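Local coordinates for probable fatty acyl-CoA transferase Rv3272 (Mycobacterium tuberculosis, PDB 5YX6), which probably acts in fatty acid metabolism as a family III CoA transferase, binding fatty acyl-CoAs of various chain lengths with highest affinity for palmitoyl-CoA, at residues 259-264 and 308-313; 320-323 and 328-331. All blocks are in the same frame, centred on the assembly; numbering follows the deposited sequence.

Contact 1 of 2, residues 259-264 and 308-313; sequences GYIVIS and LALASK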
ATOM      1  N   GLY A 259      27.421  -9.731  -9.005  1.00 50.59           N
ATOM      2  CA  GLY A 259      26.121  -9.210  -8.646  1.00 46.54           C
ATOM      3  C   GLY A 259      25.945  -9.193  -7.145  1.00 46.93           C
ATOM      4  O   GLY A 259      26.827  -9.618  -6.394  1.00 47.98           O
ATOM      5  N   TYR A 260      24.799  -8.691  -6.706  1.00 38.82           N
ATOM      6  CA  TYR A 260      24.471  -8.665  -5.292  1.00 37.97           C
ATOM      7  C   TYR A 260      23.466  -9.750  -4.927  1.00 34.84           C
ATOM      8  O   TYR A 260      22.637 -10.140  -5.752  1.00 37.79           O
ATOM      9  CB  TYR A 260      23.903  -7.309  -4.910  1.00 33.93           C
ATOM     10  CG  TYR A 260      24.938  -6.273  -4.592  1.00 37.19           C
ATOM     11  CD1 TYR A 260      25.558  -5.545  -5.604  1.00 40.30           C
ATOM     12  CD2 TYR A 260      25.280  -6.000  -3.276  1.00 34.97           C
ATOM     13  CE1 TYR A 260      26.509  -4.580  -5.307  1.00 42.46           C
ATOM     14  CE2 TYR A 260      26.219  -5.039  -2.967  1.00 40.39           C
ATOM     15  CZ  TYR A 260      26.832  -4.331  -3.985  1.00 44.29           C
ATOM     16  OH  TYR A 260      27.768  -3.372  -3.666  1.00 48.29           O
ATOM     17  N   ILE A 261      23.532 -10.225  -3.688  1.00 32.68           N
ATOM     18  CA  ILE A 261      22.516 -11.142  -3.190  1.00 30.25           C
ATOM     19  C   ILE A 261      21.859 -10.546  -1.950  1.00 29.76           C
ATOM     20  O   ILE A 261      22.524  -9.982  -1.085  1.00 33.32           O
ATOM     21  CB  ILE A 261      23.096 -12.556  -2.859  1.00 29.11           C
ATOM     22  CG1 ILE A 261      21.966 -13.529  -2.493  1.00 25.80           C
ATOM     23  CG2 ILE A 261      24.121 -12.494  -1.726  1.00 26.43           C
ATOM     24  CD1 ILE A 261      22.449 -14.912  -2.102  1.00 32.06           C
ATOM     25  N   VAL A 262      20.542 -10.669  -1.880  1.00 29.23           N
ATOM     26  CA  VAL A 262      19.788 -10.268  -0.706  1.00 32.23           C
ATOM     27  C   VAL A 262      19.556 -11.474   0.207  1.00 32.21           C
ATOM     28  O   VAL A 262      19.000 -12.470  -0.233  1.00 30.08           O
ATOM     29  CB  VAL A 262      18.436  -9.654  -1.113  1.00 32.85           C
ATOM     30  CG1 VAL A 262      17.620  -9.304   0.111  1.00 31.72           C
ATOM     31  CG2 VAL A 262      18.658  -8.431  -2.006  1.00 28.70           C
ATOM     32  N   ILE A 263      19.987 -11.379   1.463  1.00 28.81           N
ATOM     33  CA  ILE A 263      19.867 -12.473   2.422  1.00 27.93           C
ATOM     34  C   ILE A 263      19.227 -12.021   3.725  1.00 30.98           C
ATOM     35  O   ILE A 263      19.590 -10.987   4.274  1.00 33.92           O
ATOM     36  CB  ILE A 263      21.247 -13.095   2.771  1.00 28.33           C
ATOM     37  CG1 ILE A 263      21.931 -13.680   1.535  1.00 29.92           C
ATOM     38  CG2 ILE A 263      21.093 -14.163   3.825  1.00 23.50           C
ATOM     39  CD1 ILE A 263      23.396 -14.058   1.775  1.00 28.66           C
ATOM     40  N   SER A 264      18.282 -12.803   4.230  1.00 31.07           N
ATOM     41  CA  SER A 264      17.785 -12.582   5.583  1.00 38.13           C
ATOM     42  C   SER A 264      17.872 -13.876   6.391  1.00 39.34           C
ATOM     43  O   SER A 264      17.114 -14.818   6.164  1.00 43.20           O
ATOM     44  CB  SER A 264      16.349 -12.060   5.568  1.00 35.16           C
ATOM     45  OG  SER A 264      15.975 -11.651   6.872  1.00 39.08           O
ATOM     46  N   LEU A 308      33.602 -11.374   2.346  1.00 33.62           N
ATOM     47  CA  LEU A 308      34.821 -12.167   2.125  1.00 35.72           C
ATOM     48  C   LEU A 308      34.463 -13.598   1.734  1.00 34.24           C
ATOM     49  O   LEU A 308      35.013 -14.149   0.785  1.00 33.06           O
ATOM     50  CB  LEU A 308      35.719 -12.166   3.366  1.00 35.99           C
ATOM     51  CG  LEU A 308      36.525 -10.875   3.580  1.00 39.92           C
ATOM     52  CD1 LEU A 308      37.278 -10.906   4.901  1.00 46.65           C
ATOM     53  CD2 LEU A 308      37.477 -10.605   2.423  1.00 36.93           C
ATOM     54  N   ALA A 309      33.488 -14.174   2.432  1.00 36.93           N
ATOM     55  CA  ALA A 309      33.074 -15.549   2.160  1.00 34.09           C
ATOM     56  C   ALA A 309      32.229 -15.676   0.897  1.00 36.80           C
ATOM     57  O   ALA A 309      32.378 -16.643   0.146  1.00 34.33           O
ATOM     58  CB  ALA A 309      32.312 -16.113   3.355  1.00 32.42           C
ATOM     59  N   LEU A 310      31.352 -14.702   0.652  1.00 35.09           N
ATOM     60  CA  LEU A 310      30.453 -14.762  -0.503  1.00 34.62           C
ATOM     61  C   LEU A 310      31.167 -14.561  -1.834  1.00 36.25           C
ATOM     62  O   LEU A 310      30.601 -14.811  -2.900  1.00 36.47           O
ATOM     63  CB  LEU A 310      29.328 -13.738  -0.352  1.00 37.50           C
ATOM     64  CG  LEU A 310      28.368 -14.056   0.791  1.00 40.07           C
ATOM     65  CD1 LEU A 310      27.525 -12.854   1.131  1.00 35.52           C
ATOM     66  CD2 LEU A 310      27.508 -15.252   0.421  1.00 35.65           C
ATOM     67  N   ALA A 311      32.417 -14.120  -1.770  1.00 39.74           N
ATOM     68  CA  ALA A 311      33.216 -13.881  -2.969  1.00 38.55           C
ATOM     69  C   ALA A 311      33.475 -15.139  -3.812  1.00 39.99           C
ATOM     70  O   ALA A 311      33.834 -15.020  -4.982  1.00 41.62           O
ATOM     71  CB  ALA A 311      34.534 -13.232  -2.587  1.00 33.64           C
ATOM     72  N   SER A 312      33.274 -16.331  -3.244  1.00 35.81           N
ATOM     73  CA  SER A 312      33.622 -17.577  -3.944  1.00 39.48           C
ATOM     74  C   SER A 312      32.610 -18.050  -4.990  1.00 43.82           C
ATOM     75  O   SER A 312      32.903 -18.961  -5.776  1.00 41.55           O
ATOM     76  CB  SER A 312      33.803 -18.719  -2.927  1.00 45.10           C
ATOM     77  OG  SER A 312      34.550 -18.308  -1.790  1.00 52.24           O
ATOM     78  N   LYS A 313      31.430 -17.434  -5.012  1.00 40.91           N
ATOM     79  CA  LYS A 313      30.385 -17.812  -5.962  1.00 38.35           C
ATOM     80  C   LYS A 313      29.627 -16.593  -6.483  1.00 37.53           C
ATOM     81  O   LYS A 313      29.623 -15.537  -5.847  1.00 34.72           O
ATOM     82  CB  LYS A 313      29.394 -18.782  -5.307  1.00 40.27           C
ATOM     83  CG  LYS A 313      29.944 -20.151  -4.926  1.00 37.79           C
ATOM     84  CD  LYS A 313      28.973 -20.863  -3.976  1.00 41.61           C
ATOM     85  CE  LYS A 313      29.098 -22.381  -4.026  1.00 44.99           C
ATOM     86  NZ  LYS A 313      30.466 -22.844  -3.673  1.00 46.59           N
TER

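Contact 2 of 2, residues 320-323 and 328-331; sequences QLLQ and MACL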
ATOM      1  N   GLN A 320      20.552 -20.166  -5.322  1.00 32.42           N
ATOM      2  CA  GLN A 320      20.229 -21.569  -5.503  1.00 33.02           C
ATOM      3  C   GLN A 320      20.592 -22.409  -4.270  1.00 36.28           C
ATOM      4  O   GLN A 320      19.818 -23.263  -3.847  1.00 37.04           O
ATOM      5  CB  GLN A 320      20.936 -22.103  -6.743  1.00 38.37           C
ATOM      6  CG  GLN A 320      20.671 -23.568  -7.025  1.00 47.10           C
ATOM      7  CD  GLN A 320      20.898 -23.919  -8.484  1.00 66.02           C
ATOM      8  OE1 GLN A 320      21.250 -23.055  -9.296  1.00 68.71           O
ATOM      9  NE2 GLN A 320      20.692 -25.190  -8.828  1.00 62.26           N
ATOM     10  N   LEU A 321      21.767 -22.169  -3.696  1.00 37.44           N
ATOM     11  CA  LEU A 321      22.226 -22.956  -2.554  1.00 32.45           C
ATOM     12  C   LEU A 321      21.453 -22.626  -1.279  1.00 29.70           C
ATOM     13  O   LEU A 321      21.049 -23.511  -0.533  1.00 33.07           O
ATOM     14  CB  LEU A 321      23.722 -22.732  -2.314  1.00 25.09           C
ATOM     15  CG  LEU A 321      24.300 -23.449  -1.088  1.00 33.26           C
ATOM     16  CD1 LEU A 321      24.256 -24.967  -1.272  1.00 27.91           C
ATOM     17  CD2 LEU A 321      25.711 -22.986  -0.776  1.00 33.39           C
ATOM     18  N   LEU A 322      21.264 -21.341  -1.024  1.00 30.02           N
ATOM     19  CA  LEU A 322      20.631 -20.914   0.208  1.00 30.26           C
ATOM     20  C   LEU A 322      19.140 -21.261   0.234  1.00 35.00           C
ATOM     21  O   LEU A 322      18.595 -21.584   1.292  1.00 34.16           O
ATOM     22  CB  LEU A 322      20.844 -19.424   0.415  1.00 32.10           C
ATOM     23  CG  LEU A 322      22.032 -18.971   1.262  1.00 32.68           C
ATOM     24  CD1 LEU A 322      23.244 -19.860   1.091  1.00 34.35           C
ATOM     25  CD2 LEU A 322      22.378 -17.566   0.880  1.00 25.70           C
ATOM     26  N   GLN A 323      18.484 -21.204  -0.922  1.00 31.00           N
ATOM     27  CA  GLN A 323      17.063 -21.533  -0.981  1.00 34.20           C
ATOM     28  C   GLN A 323      16.853 -23.041  -0.838  1.00 33.73           C
ATOM     29  O   GLN A 323      15.898 -23.482  -0.203  1.00 32.35           O
ATOM     30  CB  GLN A 323      16.433 -21.023  -2.287  1.00 33.32           C
ATOM     31  CG  GLN A 323      16.197 -19.515  -2.310  1.00 33.41           C
ATOM     32  CD  GLN A 323      15.457 -19.028  -3.562  1.00 35.94           C
ATOM     33  OE1 GLN A 323      15.157 -19.803  -4.474  1.00 32.76           O
ATOM     34  NE2 GLN A 323      15.170 -17.737  -3.606  1.00 27.26           N
ATOM     35  N   MET A 328      16.127 -17.505   3.460  1.00 31.10           N
ATOM     36  CA  MET A 328      15.550 -16.429   2.666  1.00 33.66           C
ATOM     37  C   MET A 328      16.635 -15.647   1.917  1.00 36.80           C
ATOM     38  O   MET A 328      17.441 -14.930   2.519  1.00 32.59           O
ATOM     39  CB  MET A 328      14.716 -15.496   3.552  1.00 31.70           C
ATOM     40  CG  MET A 328      13.503 -16.181   4.180  1.00 34.53           C
ATOM     41  SD  MET A 328      12.515 -15.135   5.277  1.00 42.23           S
ATOM     42  CE  MET A 328      13.760 -14.455   6.369  1.00 44.28           C
ATOM     43  N   ALA A 329      16.645 -15.797   0.598  1.00 30.39           N
ATOM     44  CA  ALA A 329      17.630 -15.138  -0.241  1.00 32.20           C
ATOM     45  C   ALA A 329      17.092 -14.983  -1.654  1.00 35.25           C
ATOM     46  O   ALA A 329      16.330 -15.832  -2.124  1.00 33.52           O
ATOM     47  CB  ALA A 329      18.943 -15.919  -0.249  1.00 31.44           C
ATOM     48  N   CYS A 330      17.491 -13.905  -2.328  1.00 28.44           N
ATOM     49  CA  CYS A 330      17.087 -13.679  -3.716  1.00 30.95           C
ATOM     50  C   CYS A 330      18.017 -12.700  -4.408  1.00 27.57           C
ATOM     51  O   CYS A 330      18.804 -12.019  -3.754  1.00 31.01           O
ATOM     52  CB  CYS A 330      15.662 -13.133  -3.778  1.00 29.16           C
ATOM     53  SG  CYS A 330      15.531 -11.473  -3.062  1.00 33.99           S
ATOM     54  N   LEU A 331      17.931 -12.640  -5.735  1.00 29.58           N
ATOM     55  CA  LEU A 331      18.562 -11.551  -6.488  1.00 31.99           C
ATOM     56  C   LEU A 331      17.708 -10.299  -6.374  1.00 31.37           C
ATOM     57  O   LEU A 331      16.476 -10.381  -6.249  1.00 32.33           O
ATOM     58  CB  LEU A 331      18.736 -11.911  -7.967  1.00 31.61           C
ATOM     59  CG  LEU A 331      19.534 -13.168  -8.306  1.00 42.43           C
ATOM     60  CD1 LEU A 331      19.556 -13.377  -9.812  1.00 41.92           C
ATOM     61  CD2 LEU A 331      20.940 -13.089  -7.728  1.00 35.23           C
TER

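Contact 1 of 2, residues 259-264 and 308-313
Ile-261 and Ile-263 meet Leu-310 through methyl groups alone, and the flat groups stand around this aliphatic junction instead of within it. Phe-254 touches both Ile-263 and Leu-310, while Trp-318 packs against Ile-261, gives its NE1 hydrogen to Leu-310 O and takes part in a cation-pi pair with Lys-313. The Tyr-260 ring belongs to the other side of the strand, where it packs on Pro-166 of the second subunit.

Leu-310 CD1 is the meeting point. The nearer approach is that of Ile-263 CD1, at 4.3 Å; with CG1 anti to the backbone carbonyl carbon (chi1 -61°) and the chain extended beyond it (chi2 169°), this isoleucine reaches out end-on. The same methyl lies 4.5 Å from Leu-310 CD2, so it faces the whole leucine fork. Ile-261 uses its shorter branch, CG2, which lies 4.5 Å from Leu-310 CD1. Its CG1 branch is turned toward strand 328-331. The two isoleucine methyls, Ile-261 CG2 and Ile-263 CD1, are themselves 3.9 Å apart and form one apolar patch. With only 82 Å² buried and a CA separation of 9.1 Å between Ile-261 and Leu-310, this is light side-chain contact without a hydrogen bond across it.

From Leu-310 to Lys-313 the chain makes a type I turn, and the backbone of Lys-313 pairs with Ala-257. The contact thus joins the C-terminal part of helix 299-310 to the middle strand of a three-stranded antiparallel sheet, with strand 253-255 and helix 315-324 closing in around it.

Contact 2 of 2, residues 320-323 and 328-331
Leu-322 is the first residue of 320-323 to reach the strand, and it does so against a single methyl: its CB and its CD2 each lie 4.0 Å from Ala-329 CB. Two carbons of the leucine thus share the small alanine, which points toward the helix. The first torsion of Leu-322 (chi1 -94°) is off the staggered position; the same side chain also packs on Ile-261 and Ile-263.

Gln-323, next in sequence, supplies the polar half of the contact. Its CG is anti to the carbonyl carbon, beside the backbone N, and the chain then runs extended, carrying the amide across to the strand backbone. There NE2 donates to Ala-329 O over 2.7 Å. The bond is fairly straight at the hydrogen (153°), the donor approaches almost end-on to the carbonyl (C=O...N 165°), and the acceptor lies slightly out of the plane of the glutamine amide. The aliphatic part of the chain follows the same path, with Gln-323 CG 3.7 Å from Ala-329 O.

This acceptor is one that the sheet does not use on its paired edge. The carbonyls of Met-328 and Cys-330 face strand 260-264 and bond to Ser-264 and Val-262, whereas that of Ala-329 points almost the opposite way, and there the glutamine NE2 is its donor. Altogether 155 Å² is buried, with Ala-329 contributing the largest share.

The contact closes a helix-to-strand turn in which helix 315-324 folds back against strand 328-331, one of the two outer strands of the three-stranded sheet. The Cys-330 side chain leaves the strand away from the helix and packs on Val-262 and on Glu-152 of the second subunit; Gln-323, on the helix side, touches Arg-142 of that subunit.

In the fold
Contacts 1 and 2 follow one another along the chain, the first closing before the second opens, and their centres are about 10 Å apart. They share one antiparallel sheet: strands 260-264 and 328-331 are neighbours in it, joined by backbone bonds such as Ser-264 N to Met-328 O at 2.9 Å. Helices 299-310 and 315-324, consecutive in sequence, reach this sheet through contact 1 and contact 2 respectively. Both contacts lie far from the chain's centre, consistent with a place in the small domain, apart from the six-stranded parallel sheet of the Rossmann domain. Both also touch the second subunit, so this region contributes to the homodimer interface.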